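Side-chain contact in interleukin-20 receptor subunit beta (Homo sapiens, PDB 6DF3), which pairs with a second receptor chain to form the cell-surface receptors through which the cytokines interleukin-19, interleukin-20 and interleukin-24 signal: residues A171-K176 with R180-S185. The protein carries 1 engineered substitution. Residues are numbered along the deposited sequence; the frame is centred on the assembly and turned at random.
Sequences AETFVK and RYSAFS. Unlike the reference sequence in segment 171-176: Glu172 (reference Gln).
Phe174 lays CD1 over the centre of one face of the Tyr181 ring, 3.1 Å above its plane; the two ring planes meet obliquely, at 38°. With CG anti to the backbone N (chi1 176°), the Phe174 ring lies alongside Tyr181, its non-hydrogen-bonded partner, on the face of the sheet they share. One face of the Phe184 ring carries Glu172 (Gln in the reference sequence): CB sits 4.0 Å from the ring centroid in a CH-pi contact, and the carboxylate stacks toward the rim, its plane 19° from the ring's. Lys170 adds a cation-pi contact to Phe184. Beneath these groups, Val175 N donates to Arg180 O at 3.0 Å. Ser182 N donates to Thr173 O, while Ser182 OG accepts from Thr173 N (3.1 Å) and donates to Ala183 O (2.8 Å). With an alanine in place of Ser182 the hydroxyl is gone, and Thr173 N and Ala183 O are likely to lose this partner. Ser185 likewise grips one residue through both backbone and side chain, its N donating to Ala171 O and its OG accepting from Ala171 N at 3.2 Å. This is an antiparallel beta hairpin whose second strand, 180-189, is broken by a bulge or short loop, joining the last two strands of the second fibronectin type III domain of a type II cytokine receptor.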
# COMPACT_ATOMS: atom_id res chain seq x y z
N ALA C 171 0.73 -27.18 -2.86
CA ALA C 171 0.70 -25.72 -2.71
C ALA C 171 2.06 -25.08 -2.98
O ALA C 171 3.12 -25.64 -2.69
CB ALA C 171 0.22 -25.34 -1.31
N GLU C 172 2.00 -23.87 -3.49
CA GLU C 172 3.10 -23.13 -4.06
C GLU C 172 2.95 -21.70 -3.52
O GLU C 172 1.85 -21.31 -3.13
CB GLU C 172 2.81 -23.14 -5.55
CG GLU C 172 3.91 -22.79 -6.50
CD GLU C 172 3.40 -22.49 -7.92
OE1 GLU C 172 4.23 -22.52 -8.86
OE2 GLU C 172 2.20 -22.20 -8.13
N THR C 173 4.00 -20.90 -3.61
CA THR C 173 4.03 -19.60 -3.03
C THR C 173 4.28 -18.64 -4.25
O THR C 173 4.84 -19.08 -5.27
CB THR C 173 5.16 -19.67 -2.00
OG1 THR C 173 4.71 -19.41 -0.66
CG2 THR C 173 6.28 -18.86 -2.43
N PHE C 174 3.82 -17.38 -4.16
CA PHE C 174 4.04 -16.32 -5.20
C PHE C 174 4.29 -14.98 -4.54
O PHE C 174 3.58 -14.64 -3.62
CB PHE C 174 2.85 -16.13 -6.15
CG PHE C 174 3.04 -15.00 -7.14
CD1 PHE C 174 3.96 -15.10 -8.19
CD2 PHE C 174 2.32 -13.81 -7.01
CE1 PHE C 174 4.16 -14.05 -9.10
CE2 PHE C 174 2.50 -12.75 -7.93
CZ PHE C 174 3.42 -12.86 -8.98
N VAL C 175 5.30 -14.24 -5.04
CA VAL C 175 5.86 -13.02 -4.43
C VAL C 175 5.84 -11.91 -5.52
O VAL C 175 6.76 -11.83 -6.40
CB VAL C 175 7.31 -13.29 -3.88
CG1 VAL C 175 7.97 -12.01 -3.35
CG2 VAL C 175 7.29 -14.31 -2.74
N LYS C 176 4.76 -11.10 -5.51
CA LYS C 176 4.57 -10.02 -6.51
C LYS C 176 5.82 -9.10 -6.65
O LYS C 176 6.23 -8.81 -7.77
CB LYS C 176 3.35 -9.22 -6.15
CG LYS C 176 2.91 -8.28 -7.27
CD LYS C 176 1.60 -7.59 -6.94
CE LYS C 176 0.43 -8.55 -7.07
NZ LYS C 176 -0.82 -7.78 -6.87
N ARG C 180 8.20 -14.04 -8.78
CA ARG C 180 8.68 -15.42 -8.65
C ARG C 180 7.70 -16.22 -7.83
O ARG C 180 7.07 -15.69 -6.93
CB ARG C 180 10.09 -15.48 -8.04
CG ARG C 180 11.18 -15.00 -9.01
CD ARG C 180 12.58 -15.06 -8.37
NE ARG C 180 12.76 -16.36 -7.70
CZ ARG C 180 13.36 -16.61 -6.54
NH1 ARG C 180 13.90 -15.66 -5.78
NH2 ARG C 180 13.40 -17.87 -6.12
N TYR C 181 7.56 -17.50 -8.23
CA TYR C 181 6.87 -18.56 -7.49
C TYR C 181 7.92 -19.54 -6.97
O TYR C 181 8.98 -19.73 -7.63
CB TYR C 181 5.93 -19.39 -8.42
CG TYR C 181 4.90 -18.57 -9.20
CD1 TYR C 181 5.27 -17.86 -10.37
CD2 TYR C 181 3.56 -18.50 -8.77
CE1 TYR C 181 4.36 -17.07 -11.08
CE2 TYR C 181 2.61 -17.72 -9.48
CZ TYR C 181 3.01 -17.02 -10.64
OH TYR C 181 2.11 -16.24 -11.33
N SER C 182 7.62 -20.14 -5.81
CA SER C 182 8.31 -21.35 -5.31
C SER C 182 7.95 -22.65 -6.08
O SER C 182 7.01 -22.70 -6.87
CB SER C 182 8.03 -21.60 -3.82
OG SER C 182 6.79 -22.25 -3.58
N ALA C 183 8.72 -23.70 -5.81
CA ALA C 183 8.39 -25.07 -6.20
C ALA C 183 7.10 -25.45 -5.48
O ALA C 183 6.79 -24.87 -4.44
CB ALA C 183 9.51 -26.04 -5.80
N PHE C 184 6.38 -26.43 -6.01
CA PHE C 184 5.24 -27.02 -5.28
C PHE C 184 5.73 -27.80 -4.06
O PHE C 184 6.84 -28.31 -4.05
CB PHE C 184 4.39 -27.90 -6.19
CG PHE C 184 3.49 -27.12 -7.09
CD1 PHE C 184 2.21 -26.71 -6.65
CD2 PHE C 184 3.93 -26.71 -8.35
CE1 PHE C 184 1.38 -25.95 -7.47
CE2 PHE C 184 3.08 -25.95 -9.18
CZ PHE C 184 1.80 -25.58 -8.74
N SER C 185 4.91 -27.86 -3.02
CA SER C 185 5.17 -28.74 -1.87
C SER C 185 4.89 -30.20 -2.28
O SER C 185 4.34 -30.46 -3.37
CB SER C 185 4.27 -28.38 -0.70
OG SER C 185 2.90 -28.64 -1.04